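Local atomic coordinates of glycoside hydrolase, GH17 family (Formosa sp. Hel1_33_131, PDB entry 6FCG), a protein that acts as an endo-laminarinase, probably hydrolysing internal beta-1,3 linkages of the algal storage glucan laminarin. Residues V240-M245 and G304-A309; Y49-Y54 and S346-E351; G167-V172 and S209-A214; H246-N251 and G314-K319. One frame throughout, in Å; residues are numbered along the deposited sequence.

Contact 1. Residues V240-M245 and G304-A309; sequences VHTYPM and GETGWA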
loop_
_atom_site.group_PDB
_atom_site.type_symbol
_atom_site.label_atom_id
_atom_site.label_comp_id
_atom_site.label_asym_id
_atom_site.label_seq_id
_atom_site.Cartn_x
_atom_site.Cartn_y
_atom_site.Cartn_z
ATOM N N VAL A 240 22.100 -29.126 -16.403
ATOM C CA VAL A 240 22.084 -27.788 -15.854
ATOM C C VAL A 240 20.704 -27.190 -15.965
ATOM O O VAL A 240 20.093 -27.236 -17.046
ATOM C CB VAL A 240 23.074 -26.896 -16.622
ATOM C CG1 VAL A 240 22.930 -25.443 -16.228
ATOM C CG2 VAL A 240 24.484 -27.377 -16.356
ATOM N N HIS A 241 20.239 -26.577 -14.879
ATOM C CA HIS A 241 18.958 -25.843 -14.898
ATOM C C HIS A 241 19.165 -24.328 -14.908
ATOM O O HIS A 241 19.998 -23.826 -14.156
ATOM C CB HIS A 241 18.089 -26.178 -13.674
ATOM C CG HIS A 241 17.853 -27.644 -13.463
ATOM N ND1 HIS A 241 17.000 -28.106 -12.482
ATOM C CD2 HIS A 241 18.325 -28.743 -14.101
ATOM C CE1 HIS A 241 16.968 -29.423 -12.517
ATOM N NE2 HIS A 241 17.764 -29.836 -13.487
ATOM N N THR A 242 18.325 -23.623 -15.679
ATOM C CA THR A 242 18.299 -22.162 -15.682
ATOM C C THR A 242 16.881 -21.673 -15.889
ATOM O O THR A 242 16.181 -22.190 -16.753
ATOM C CB THR A 242 19.234 -21.587 -16.756
ATOM O OG1 THR A 242 19.057 -20.176 -16.840
ATOM C CG2 THR A 242 18.964 -22.206 -18.121
ATOM N N TYR A 243 16.470 -20.668 -15.103
ATOM C CA TYR A 243 15.073 -20.214 -15.074
ATOM C C TYR A 243 14.892 -18.702 -15.120
ATOM O O TYR A 243 14.582 -18.069 -14.118
ATOM C CB TYR A 243 14.359 -20.803 -13.848
ATOM C CG TYR A 243 13.676 -22.145 -14.107
ATOM C CD1 TYR A 243 12.435 -22.193 -14.730
ATOM C CD2 TYR A 243 14.285 -23.351 -13.730
ATOM C CE1 TYR A 243 11.810 -23.399 -14.970
ATOM C CE2 TYR A 243 13.679 -24.574 -13.966
ATOM C CZ TYR A 243 12.443 -24.595 -14.587
ATOM O OH TYR A 243 11.791 -25.773 -14.817
ATOM N N PRO A 244 15.073 -18.110 -16.312
ATOM C CA PRO A 244 14.782 -16.685 -16.484
ATOM C C PRO A 244 13.384 -16.289 -15.975
ATOM O O PRO A 244 13.265 -15.226 -15.362
ATOM C CB PRO A 244 14.905 -16.463 -18.010
ATOM C CG PRO A 244 15.587 -17.648 -18.554
ATOM C CD PRO A 244 15.790 -18.670 -17.480
ATOM N N MET A 245 12.351 -17.104 -16.239
ATOM C CA MET A 245 10.983 -16.744 -15.837
ATOM C C MET A 245 10.938 -16.367 -14.367
ATOM O O MET A 245 10.411 -15.343 -13.997
ATOM C CB MET A 245 9.993 -17.868 -16.096
ATOM C CG MET A 245 8.539 -17.425 -15.959
ATOM S SD MET A 245 7.503 -18.560 -15.023
ATOM C CE MET A 245 8.207 -18.507 -13.391
ATOM N N GLY A 304 19.013 -29.643 -18.398
ATOM C CA GLY A 304 18.110 -30.554 -17.724
ATOM C C GLY A 304 16.753 -29.975 -17.357
ATOM O O GLY A 304 15.817 -30.741 -17.090
ATOM N N GLU A 305 16.655 -28.653 -17.254
ATOM C CA GLU A 305 15.396 -28.045 -16.897
ATOM C C GLU A 305 15.395 -26.556 -17.215
ATOM O O GLU A 305 16.265 -25.822 -16.789
ATOM C CB GLU A 305 15.035 -28.315 -15.418
ATOM C CG GLU A 305 13.528 -28.467 -15.156
ATOM C CD GLU A 305 13.184 -28.634 -13.677
ATOM O OE1 GLU A 305 12.584 -27.687 -13.085
ATOM O OE2 GLU A 305 13.519 -29.692 -13.075
ATOM N N THR A 306 14.400 -26.135 -17.977
ATOM C CA THR A 306 14.014 -24.730 -18.063
ATOM C C THR A 306 12.573 -24.671 -18.570
ATOM O O THR A 306 12.110 -25.603 -19.217
ATOM C CB THR A 306 14.946 -23.911 -18.964
ATOM O OG1 THR A 306 14.641 -22.521 -18.811
ATOM C CG2 THR A 306 14.785 -24.295 -20.440
ATOM N N GLY A 307 11.883 -23.580 -18.288
ATOM C CA GLY A 307 10.482 -23.452 -18.638
ATOM C C GLY A 307 9.905 -22.084 -18.334
ATOM O O GLY A 307 10.505 -21.289 -17.637
ATOM N N TRP A 308 8.727 -21.819 -18.882
ATOM C CA TRP A 308 8.061 -20.528 -18.751
ATOM C C TRP A 308 6.541 -20.746 -18.663
ATOM O O TRP A 308 5.915 -21.113 -19.638
ATOM C CB TRP A 308 8.420 -19.681 -19.972
ATOM C CG TRP A 308 8.147 -18.255 -19.845
ATOM C CD1 TRP A 308 6.916 -17.645 -19.877
ATOM C CD2 TRP A 308 9.101 -17.219 -19.688
ATOM N NE1 TRP A 308 7.056 -16.292 -19.746
ATOM C CE2 TRP A 308 8.387 -16.001 -19.612
ATOM C CE3 TRP A 308 10.486 -17.192 -19.592
ATOM C CZ2 TRP A 308 9.014 -14.776 -19.460
ATOM C CZ3 TRP A 308 11.115 -15.978 -19.432
ATOM C CH2 TRP A 308 10.377 -14.781 -19.371
ATOM N N ALA A 309 5.966 -20.524 -17.485
ATOM C CA ALA A 309 4.579 -20.861 -17.246
ATOM C C ALA A 309 3.608 -19.967 -17.984
ATOM O O ALA A 309 3.907 -18.793 -18.275
ATOM C CB ALA A 309 4.307 -20.845 -15.767
HETATM O O HOH W 1 12.610 -19.503 -17.807
#
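Two groups of the 240-245 segment converge on the carbonyl oxygen Glu-305 O: Thr-242 N donates a hydrogen bond of 3.2 Å, nearly in line with the C=O bond, and His-241 CA adds a C-H...O contact. Gly-304 N bonds back to Val-240 O at 3.0 Å, so His-241 and Glu-305 form a parallel bridge, and their side chains lie on the same face of the sheet. One step on, Thr-306 OG1 takes over as donor and reaches Thr-242 O at 2.6 Å; its position anti to the backbone N (chi1 -170°) swings the hydroxyl across to the other chain. Glu-305 CB sits over the centre of the His-241 ring, 3.4 Å from the centroid, a CH-pi contact almost on the ring normal. Beyond it the extended Glu-305 chain brings Glu-305 OE1 within 2.7 Å of Tyr-243 OH, which donates to the anti lone pair of that oxygen, with carboxylate and phenol planes 81° apart. OE2 is bound by Arg-87 and Tyr-89, so both oxygens are engaged. This position at the end of the seventh strand is consistent with that of the nucleophile in family 17 enzymes. Farther along, Met-245 CG lies over the indole of Trp-308, 3.9 Å from the five-membered ring centroid, while Met-245 SD makes a longer Met-aromatic contact and accepts a weak bond from Ala-309 N. Water 1 bridges Met-245 N and Gly-307 O. Strands 238-241 and 301-305 thus run side by side in the barrel, with helices 266-294 and 326-342 packed against Trp-308 and His-241 linked to strand 206-212 through Ser-210.

Contact 2. Residues Y49-Y54 and S346-E351; sequences YLAISY and SCFYFE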
loop_
_atom_site.group_PDB
_atom_site.type_symbol
_atom_site.label_atom_id
_atom_site.label_comp_id
_atom_site.label_asym_id
_atom_site.label_seq_id
_atom_site.Cartn_x
_atom_site.Cartn_y
_atom_site.Cartn_z
ATOM N N TYR A 49 16.417 -36.311 -31.622
ATOM C CA TYR A 49 15.878 -36.826 -30.342
ATOM C C TYR A 49 15.548 -35.691 -29.334
ATOM O O TYR A 49 16.253 -35.511 -28.309
ATOM C CB TYR A 49 16.869 -37.827 -29.718
ATOM C CG TYR A 49 17.302 -38.945 -30.627
ATOM C CD1 TYR A 49 18.396 -38.812 -31.479
ATOM C CD2 TYR A 49 16.611 -40.177 -30.627
ATOM C CE1 TYR A 49 18.787 -39.851 -32.308
ATOM C CE2 TYR A 49 16.998 -41.225 -31.450
ATOM C CZ TYR A 49 18.077 -41.051 -32.287
ATOM O OH TYR A 49 18.454 -42.094 -33.081
ATOM N N LEU A 50 14.493 -34.935 -29.633
ATOM C CA LEU A 50 14.056 -33.820 -28.765
ATOM C C LEU A 50 13.666 -34.336 -27.393
ATOM O O LEU A 50 13.016 -35.384 -27.282
ATOM C CB LEU A 50 12.860 -33.064 -29.343
ATOM C CG LEU A 50 13.116 -32.198 -30.586
ATOM C CD1 LEU A 50 11.815 -31.555 -31.058
ATOM C CD2 LEU A 50 14.189 -31.137 -30.378
ATOM N N ALA A 51 14.103 -33.605 -26.365
ATOM C CA ALA A 51 13.889 -33.971 -24.971
ATOM C C ALA A 51 12.793 -33.131 -24.337
ATOM O O ALA A 51 12.496 -32.031 -24.825
ATOM C CB ALA A 51 15.181 -33.798 -24.193
ATOM N N ILE A 52 12.232 -33.655 -23.247
ATOM C CA ILE A 52 11.220 -32.976 -22.454
ATOM C C ILE A 52 11.262 -33.480 -21.013
ATOM O O ILE A 52 11.547 -34.651 -20.781
ATOM C CB ILE A 52 9.811 -33.191 -23.071
ATOM C CG1 ILE A 52 8.797 -32.166 -22.580
ATOM C CG2 ILE A 52 9.250 -34.575 -22.794
ATOM C CD1 ILE A 52 7.993 -31.540 -23.701
ATOM N N SER A 53 10.915 -32.625 -20.055
ATOM C CA SER A 53 10.588 -33.082 -18.701
ATOM C C SER A 53 9.125 -33.575 -18.660
ATOM O O SER A 53 8.221 -32.912 -19.233
ATOM C CB SER A 53 10.830 -31.973 -17.679
ATOM O OG SER A 53 12.215 -31.731 -17.535
ATOM N N TYR A 54 8.875 -34.715 -18.006
ATOM C CA TYR A 54 7.537 -35.332 -18.034
ATOM C C TYR A 54 7.014 -35.841 -16.696
ATOM O O TYR A 54 7.712 -36.497 -15.919
ATOM C CB TYR A 54 7.471 -36.467 -19.066
ATOM C CG TYR A 54 6.162 -37.236 -19.030
ATOM C CD1 TYR A 54 5.037 -36.746 -19.646
ATOM C CD2 TYR A 54 6.038 -38.422 -18.310
ATOM C CE1 TYR A 54 3.823 -37.422 -19.586
ATOM C CE2 TYR A 54 4.837 -39.106 -18.239
ATOM C CZ TYR A 54 3.734 -38.595 -18.874
ATOM O OH TYR A 54 2.558 -39.301 -18.812
ATOM N N SER A 346 20.789 -31.190 -25.672
ATOM C CA SER A 346 19.454 -31.550 -25.278
ATOM C C SER A 346 18.862 -30.499 -24.325
ATOM O O SER A 346 19.565 -29.842 -23.545
ATOM C CB SER A 346 19.448 -32.952 -24.645
ATOM O OG SER A 346 19.618 -33.962 -25.637
ATOM N N CYS A 347 17.562 -30.317 -24.427
ATOM C CA CYS A 347 16.839 -29.528 -23.482
ATOM C C CYS A 347 15.605 -30.302 -23.029
ATOM O O CYS A 347 14.654 -30.447 -23.796
ATOM C CB CYS A 347 16.409 -28.188 -24.085
ATOM S SG CYS A 347 15.488 -27.214 -22.865
ATOM N N PHE A 348 15.610 -30.736 -21.767
ATOM C CA PHE A 348 14.473 -31.428 -21.182
ATOM C C PHE A 348 13.512 -30.348 -20.720
ATOM O O PHE A 348 13.427 -30.045 -19.542
ATOM C CB PHE A 348 14.931 -32.325 -20.040
ATOM C CG PHE A 348 15.741 -33.528 -20.497
ATOM C CD1 PHE A 348 17.092 -33.411 -20.802
ATOM C CD2 PHE A 348 15.140 -34.772 -20.637
ATOM C CE1 PHE A 348 17.807 -34.508 -21.233
ATOM C CE2 PHE A 348 15.855 -35.864 -21.050
ATOM C CZ PHE A 348 17.197 -35.742 -21.346
ATOM N N TYR A 349 12.759 -29.784 -21.658
ATOM C CA TYR A 349 12.027 -28.569 -21.412
ATOM C C TYR A 349 10.923 -28.865 -20.382
ATOM O O TYR A 349 10.284 -29.942 -20.415
ATOM C CB TYR A 349 11.466 -27.999 -22.735
ATOM C CG TYR A 349 10.659 -26.724 -22.512
ATOM C CD1 TYR A 349 11.271 -25.515 -22.506
ATOM C CD2 TYR A 349 9.292 -26.769 -22.301
ATOM C CE1 TYR A 349 10.569 -24.365 -22.282
ATOM C CE2 TYR A 349 8.575 -25.629 -22.067
ATOM C CZ TYR A 349 9.230 -24.423 -22.077
ATOM O OH TYR A 349 8.535 -23.259 -21.864
ATOM N N PHE A 350 10.687 -27.914 -19.486
ATOM C CA PHE A 350 9.672 -28.070 -18.453
ATOM C C PHE A 350 8.374 -27.330 -18.818
ATOM O O PHE A 350 8.357 -26.073 -18.842
ATOM C CB PHE A 350 10.191 -27.588 -17.106
ATOM C CG PHE A 350 9.454 -28.186 -15.971
ATOM C CD1 PHE A 350 9.823 -29.422 -15.490
ATOM C CD2 PHE A 350 8.325 -27.580 -15.456
ATOM C CE1 PHE A 350 9.104 -30.049 -14.489
ATOM C CE2 PHE A 350 7.594 -28.202 -14.445
ATOM C CZ PHE A 350 7.991 -29.451 -13.964
ATOM N N GLU A 351 7.275 -28.033 -19.131
ATOM C CA GLU A 351 7.119 -29.499 -19.073
ATOM C C GLU A 351 6.095 -29.937 -20.145
ATOM O O GLU A 351 5.506 -29.090 -20.828
ATOM C CB GLU A 351 6.780 -30.013 -17.651
ATOM C CG GLU A 351 5.350 -29.848 -17.185
ATOM C CD GLU A 351 4.991 -30.433 -15.840
ATOM O OE1 GLU A 351 5.029 -31.662 -15.619
ATOM O OE2 GLU A 351 4.592 -29.593 -15.020
HETATM O O HOH W 2 16.400 -31.669 -27.053
#
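Ser-53 makes both direct hydrogen bonds between the two segments. Its backbone N donates to Tyr-349 O at 2.8 Å with an N-H...O angle of 162°, and its OG donates to Phe-348 O at 2.9 Å. In each case the donor stands well above the plane of the carbonyl it meets. Placing OG anti to its own carbonyl carbon (chi1 -70°) keeps it beside the backbone N, which lets one residue grip two consecutive carbonyls; a weak bond ties OG to Tyr-89 as well. At the other end water 2 accepts from Ala-51 N and Cys-347 N. Between these points Arg-337 NH2 bonds to Ala-51 O and, weakly, to Cys-347 O, joining the two segments through helix 326-342. The packing is centred on Phe-348, the middle residue of an inverse gamma turn: Ala-51 CB lies over its ring, 3.6 Å from the centroid and only 8° off the normal, while Ile-52 O approaches the ring edge. Ile-52 CG1 rests against Tyr-349 O, and Ser-53 CB meets Phe-350 CD1 at 3.5 Å. The peptide between Phe-350 and Glu-351 is cis, and Glu-351 CB comes to lie over the Phe-350 ring. Since 346-351 also bonds back to the seventh strand, through Ser-346 with Ile-303, it fills the eighth position and joins it to the first strand, closing a TIM barrel; a non-proline cis peptide here is characteristic of clan GH-A glycosidases.

Contact 3. Residues G167-V172 and S209-A214; sequences GNEAMV and SSDNFA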
loop_
_atom_site.group_PDB
_atom_site.type_symbol
_atom_site.label_atom_id
_atom_site.label_comp_id
_atom_site.label_asym_id
_atom_site.label_seq_id
_atom_site.Cartn_x
_atom_site.Cartn_y
_atom_site.Cartn_z
ATOM N N GLY A 167 19.952 -37.057 -8.053
ATOM C CA GLY A 167 19.440 -35.815 -7.484
ATOM C C GLY A 167 18.795 -34.846 -8.457
ATOM O O GLY A 167 19.070 -34.845 -9.661
ATOM N N ASN A 168 17.882 -34.052 -7.922
ATOM C CA ASN A 168 17.264 -32.985 -8.660
ATOM C C ASN A 168 17.268 -31.704 -7.845
ATOM O O ASN A 168 16.432 -31.513 -6.924
ATOM C CB ASN A 168 15.811 -33.322 -9.051
ATOM C CG ASN A 168 15.136 -32.143 -9.747
ATOM O OD1 ASN A 168 15.499 -31.797 -10.849
ATOM N ND2 ASN A 168 14.190 -31.524 -9.099
ATOM N N GLU A 169 18.177 -30.817 -8.217
ATOM C CA GLU A 169 18.393 -29.565 -7.497
ATOM C C GLU A 169 18.763 -29.862 -6.050
ATOM O O GLU A 169 18.473 -29.080 -5.138
ATOM C CB GLU A 169 17.191 -28.604 -7.627
ATOM C CG GLU A 169 17.117 -27.958 -8.999
ATOM C CD GLU A 169 15.884 -27.089 -9.228
ATOM O OE1 GLU A 169 15.237 -26.756 -8.227
ATOM O OE2 GLU A 169 15.551 -26.739 -10.390
ATOM N N ALA A 170 19.439 -30.980 -5.855
ATOM C CA ALA A 170 19.704 -31.441 -4.524
ATOM C C ALA A 170 20.872 -30.730 -3.844
ATOM O O ALA A 170 21.038 -30.905 -2.658
ATOM C CB ALA A 170 19.910 -32.958 -4.538
ATOM N N MET A 171 21.676 -29.984 -4.595
ATOM C CA MET A 171 22.830 -29.246 -4.057
ATOM C C MET A 171 22.596 -27.748 -3.935
ATOM O O MET A 171 23.351 -27.058 -3.255
ATOM C CB MET A 171 24.071 -29.447 -4.941
ATOM C CG MET A 171 24.588 -30.874 -4.956
ATOM S SD MET A 171 26.040 -31.136 -6.011
ATOM C CE MET A 171 25.287 -30.892 -7.610
ATOM N N VAL A 172 21.547 -27.242 -4.552
ATOM C CA VAL A 172 21.321 -25.797 -4.522
ATOM C C VAL A 172 20.918 -25.342 -3.098
ATOM O O VAL A 172 20.018 -25.923 -2.483
ATOM C CB VAL A 172 20.282 -25.364 -5.594
ATOM C CG1 VAL A 172 18.826 -25.586 -5.146
ATOM C CG2 VAL A 172 20.485 -23.918 -5.989
ATOM N N SER A 209 24.045 -35.535 -12.497
ATOM C CA SER A 209 23.164 -34.961 -11.488
ATOM C C SER A 209 22.482 -33.788 -12.144
ATOM O O SER A 209 23.104 -33.077 -12.909
ATOM C CB SER A 209 23.942 -34.498 -10.270
ATOM O OG SER A 209 23.069 -34.077 -9.236
ATOM N N SER A 210 21.196 -33.595 -11.875
ATOM C CA SER A 210 20.476 -32.504 -12.512
ATOM C C SER A 210 20.306 -31.405 -11.475
ATOM O O SER A 210 19.707 -31.608 -10.420
ATOM C CB SER A 210 19.156 -32.993 -13.107
ATOM O OG SER A 210 18.827 -32.242 -14.267
ATOM N N ASP A 211 20.854 -30.238 -11.771
ATOM C CA ASP A 211 20.910 -29.183 -10.770
ATOM C C ASP A 211 20.990 -27.785 -11.389
ATOM O O ASP A 211 21.271 -27.616 -12.581
ATOM C CB ASP A 211 22.096 -29.438 -9.805
ATOM C CG ASP A 211 21.778 -29.026 -8.347
ATOM O OD1 ASP A 211 21.268 -27.896 -8.143
ATOM O OD2 ASP A 211 22.044 -29.848 -7.428
ATOM N N ASN A 212 20.718 -26.800 -10.548
ATOM C CA ASN A 212 20.833 -25.388 -10.886
ATOM C C ASN A 212 22.237 -25.012 -11.332
ATOM O O ASN A 212 23.223 -25.530 -10.829
ATOM C CB ASN A 212 20.488 -24.565 -9.650
ATOM C CG ASN A 212 20.408 -23.085 -9.934
ATOM O OD1 ASN A 212 21.358 -22.325 -9.669
ATOM N ND2 ASN A 212 19.254 -22.648 -10.432
ATOM N N PHE A 213 22.308 -24.075 -12.251
ATOM C CA PHE A 213 23.575 -23.604 -12.767
ATOM C C PHE A 213 24.577 -23.245 -11.674
ATOM O O PHE A 213 25.769 -23.460 -11.839
ATOM C CB PHE A 213 23.362 -22.396 -13.707
ATOM C CG PHE A 213 23.101 -21.122 -12.990
ATOM C CD1 PHE A 213 21.856 -20.843 -12.474
ATOM C CD2 PHE A 213 24.121 -20.191 -12.816
ATOM C CE1 PHE A 213 21.616 -19.642 -11.818
ATOM C CE2 PHE A 213 23.898 -18.996 -12.155
ATOM C CZ PHE A 213 22.643 -18.722 -11.659
ATOM N N ALA A 214 24.099 -22.648 -10.592
ATOM C CA ALA A 214 24.971 -22.232 -9.498
ATOM C C ALA A 214 25.585 -23.431 -8.773
ATOM O O ALA A 214 26.730 -23.388 -8.352
ATOM C CB ALA A 214 24.198 -21.338 -8.517
HETATM O O HOH W 3 16.526 -24.290 -10.842
HETATM O O HOH W 4 20.943 -32.496 -7.786
#
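The carboxylate of Asp-211 stands between Glu-169 and Met-171. Glu-169 CA lies over one face of the plane, 3.5 Å from Asp-211 CG, and Met-171 CE is on the opposite side, displaced from the centre. Both oxygens are fixed by backbone amides: Asp-211 OD2 receives Met-171 N on its syn lone pair at 2.9 Å, and Asp-211 OD1 receives its neighbour Asn-212 N on the anti lone pair. Ser-215 OG is a further partner of OD1. These bonds hold the group's rotation and tie it to the turn after Glu-169. Water 4 extends the network, standing 2.9 Å from both Ala-170 N and Asp-211 OD2 and also bonding to Ser-210 O and to Ser-209 OG, which also bonds to Val-166 O. The main chains pair in parallel around Asn-168 and Ser-210: Glu-169 N bonds to Ser-210 O at 2.8 Å, in the carbonyl plane and with an angle of 172°, whereas Ser-210 N to Gly-167 O is weak. Val-172 CG2, anti to its backbone N, packs on Asn-212 CB at 3.7 Å. Glu-169 OE2 bonds to His-241 ND1 and, through water 3, reaches Asn-212 ND2; Glu-169, following Asn-168 at the end of the fourth strand, is consistent with the acid/base of family 17 enzymes. Neighbouring strands 161-168 and 206-212 belong to one beta-alpha-beta unit, whose helix 182-197 meets Met-171 and Ser-209, while helix 214-218 contacts Val-172.

Contact 4. Residues H246-N251 and G314-K319; sequences HDTHYN and GYYGAK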
loop_
_atom_site.group_PDB
_atom_site.type_symbol
_atom_site.label_atom_id
_atom_site.label_comp_id
_atom_site.label_asym_id
_atom_site.label_seq_id
_atom_site.Cartn_x
_atom_site.Cartn_y
_atom_site.Cartn_z
ATOM N N HIS A 246 11.528 -17.207 -13.530
ATOM C CA HIS A 246 11.598 -16.917 -12.106
ATOM C C HIS A 246 12.384 -15.657 -11.808
ATOM O O HIS A 246 12.014 -14.916 -10.919
ATOM C CB HIS A 246 12.175 -18.112 -11.345
ATOM C CG HIS A 246 11.216 -19.247 -11.253
ATOM N ND1 HIS A 246 11.403 -20.450 -11.901
ATOM C CD2 HIS A 246 10.024 -19.341 -10.630
ATOM C CE1 HIS A 246 10.381 -21.249 -11.649
ATOM N NE2 HIS A 246 9.532 -20.598 -10.878
ATOM N N ASP A 247 13.477 -15.445 -12.529
ATOM C CA ASP A 247 14.292 -14.282 -12.307
ATOM C C ASP A 247 13.641 -12.983 -12.771
ATOM O O ASP A 247 14.006 -11.925 -12.267
ATOM C CB ASP A 247 15.709 -14.481 -12.875
ATOM C CG ASP A 247 16.558 -15.430 -12.021
ATOM O OD1 ASP A 247 16.191 -15.701 -10.859
ATOM O OD2 ASP A 247 17.626 -15.885 -12.483
ATOM N N THR A 248 12.607 -13.026 -13.608
ATOM C CA THR A 248 11.791 -11.803 -13.841
ATOM C C THR A 248 11.238 -11.169 -12.537
ATOM O O THR A 248 10.877 -9.978 -12.527
ATOM C CB THR A 248 10.585 -11.995 -14.761
ATOM O OG1 THR A 248 9.630 -12.886 -14.164
ATOM C CG2 THR A 248 11.023 -12.500 -16.099
ATOM N N HIS A 249 11.177 -11.960 -11.457
ATOM C CA HIS A 249 10.945 -11.422 -10.124
ATOM C C HIS A 249 12.204 -11.342 -9.241
ATOM O O HIS A 249 12.480 -10.297 -8.672
ATOM C CB HIS A 249 9.920 -12.268 -9.434
ATOM C CG HIS A 249 9.590 -11.787 -8.065
ATOM N ND1 HIS A 249 10.152 -12.336 -6.932
ATOM C CD2 HIS A 249 8.759 -10.808 -7.641
ATOM C CE1 HIS A 249 9.669 -11.721 -5.865
ATOM N NE2 HIS A 249 8.819 -10.795 -6.269
ATOM N N TYR A 250 12.938 -12.447 -9.097
ATOM C CA TYR A 250 14.064 -12.546 -8.143
ATOM C C TYR A 250 15.352 -11.848 -8.579
ATOM O O TYR A 250 16.210 -11.601 -7.741
ATOM C CB TYR A 250 14.393 -14.012 -7.784
ATOM C CG TYR A 250 13.379 -14.618 -6.908
ATOM C CD1 TYR A 250 13.420 -14.424 -5.531
ATOM C CD2 TYR A 250 12.315 -15.346 -7.444
ATOM C CE1 TYR A 250 12.431 -14.957 -4.705
ATOM C CE2 TYR A 250 11.336 -15.896 -6.628
ATOM C CZ TYR A 250 11.382 -15.681 -5.273
ATOM O OH TYR A 250 10.421 -16.239 -4.491
ATOM N N ASN A 251 15.507 -11.575 -9.864
ATOM C CA ASN A 251 16.637 -10.819 -10.343
ATOM C C ASN A 251 16.290 -10.151 -11.669
ATOM O O ASN A 251 16.743 -10.553 -12.736
ATOM C CB ASN A 251 17.896 -11.687 -10.450
ATOM C CG ASN A 251 19.110 -10.887 -10.937
ATOM O OD1 ASN A 251 19.213 -9.651 -10.708
ATOM N ND2 ASN A 251 20.011 -11.569 -11.649
ATOM N N GLY A 314 0.601 -15.112 -8.625
ATOM C CA GLY A 314 1.550 -14.535 -7.668
ATOM C C GLY A 314 2.490 -13.585 -8.390
ATOM O O GLY A 314 2.048 -12.691 -9.149
ATOM N N TYR A 315 3.774 -13.833 -8.210
ATOM C CA TYR A 315 4.813 -12.919 -8.652
ATOM C C TYR A 315 5.034 -12.768 -10.148
ATOM O O TYR A 315 5.569 -11.741 -10.566
ATOM C CB TYR A 315 6.168 -13.340 -8.112
ATOM C CG TYR A 315 6.312 -13.373 -6.625
ATOM C CD1 TYR A 315 5.762 -12.378 -5.807
ATOM C CD2 TYR A 315 7.060 -14.404 -6.007
ATOM C CE1 TYR A 315 5.934 -12.432 -4.415
ATOM C CE2 TYR A 315 7.238 -14.465 -4.620
ATOM C CZ TYR A 315 6.680 -13.480 -3.835
ATOM O OH TYR A 315 6.853 -13.543 -2.500
ATOM N N TYR A 316 4.656 -13.758 -10.939
ATOM C CA TYR A 316 5.055 -13.800 -12.342
ATOM C C TYR A 316 3.963 -13.412 -13.367
ATOM O O TYR A 316 4.255 -13.351 -14.570
ATOM C CB TYR A 316 5.574 -15.195 -12.660
ATOM C CG TYR A 316 6.503 -15.727 -11.599
ATOM C CD1 TYR A 316 7.792 -15.196 -11.446
ATOM C CD2 TYR A 316 6.093 -16.738 -10.731
ATOM C CE1 TYR A 316 8.646 -15.673 -10.472
ATOM C CE2 TYR A 316 6.937 -17.230 -9.767
ATOM C CZ TYR A 316 8.207 -16.690 -9.628
ATOM O OH TYR A 316 9.036 -17.198 -8.646
ATOM N N GLY A 317 2.729 -13.136 -12.905
ATOM C CA GLY A 317 1.622 -12.752 -13.795
ATOM C C GLY A 317 1.190 -11.288 -13.690
ATOM O O GLY A 317 2.012 -10.383 -13.498
ATOM N N ALA A 318 -0.107 -11.055 -13.832
ATOM C CA ALA A 318 -0.685 -9.693 -13.757
ATOM C C ALA A 318 -0.380 -8.938 -12.454
ATOM O O ALA A 318 -0.262 -7.738 -12.464
ATOM C CB ALA A 318 -2.204 -9.753 -13.987
ATOM N N LYS A 319 -0.249 -9.648 -11.337
ATOM C CA LYS A 319 0.007 -9.017 -10.039
ATOM C C LYS A 319 1.491 -8.850 -9.739
ATOM O O LYS A 319 1.856 -8.487 -8.622
ATOM C CB LYS A 319 -0.651 -9.818 -8.903
ATOM C CG LYS A 319 -2.147 -10.170 -9.094
ATOM C CD LYS A 319 -2.956 -9.830 -7.846
ATOM C CE LYS A 319 -3.064 -10.983 -6.860
ATOM N NZ LYS A 319 -4.202 -10.753 -5.930
#
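Residues 246-250 make up most of the short helix 244-250, which Asn-251 leaves, and Gly-314 to Gly-317 form a type I beta turn. Their backbones stay apart, the nearest CA atoms being those of His-249 and Tyr-315 at 6.5 Å, so aromatic side chains bridge the gap. His-249 CG is anti to the backbone N (chi1 -179°), which carries the imidazole out to the turn, where it lies on the Tyr-315 ring in an offset stack with centroids 3.9 Å apart and planes at 9°. Tyr-315 CB joins in with a CH-pi contact on the same imidazole. The Tyr-315 ring also meets Tyr-250, whose OH comes to 3.6 Å from Tyr-315 CE2. One turn back along the helix, His-246 directs its edge at the Tyr-316 ring, an offset edge-to-face pair with planes at 83° and centroids 5.1 Å apart. His-249 CB touches Tyr-316 CE1 at 3.8 Å, and Tyr-316 OH lies at the edges of both the His-246 and the Tyr-250 rings. Tyr-316 is thus buried and touched by His-246, His-249 and Tyr-250, while Tyr-315 and Tyr-250 lie at the exposed margin; without direct polar bonds between the segments, the contact is one of ring packing.

Contacts 1, 2 and 3 all involve the parallel barrel sheet, and their centres lie 11 to 16 Å apart. Along the chain contact 2 spans the other three, joining the first strand to the segment after helix 326-342; contact 3 closes before contact 1 opens, and contacts 1 and 4 alternate their segments. Direct bonds link neighbours: Thr-306 O with Phe-350 N joins contacts 1 and 2, and His-241 N with Asp-211 O joins contacts 1 and 3. Contact 4 shares helix 244-250 with contact 1 but sits outward, its centre about 23 Å from that of contact 2. Contacts 1 and 3 bring Glu-305 and Glu-169 to the same imidazole, that of His-241, consistent with an active site at the C-terminal ends of the strands.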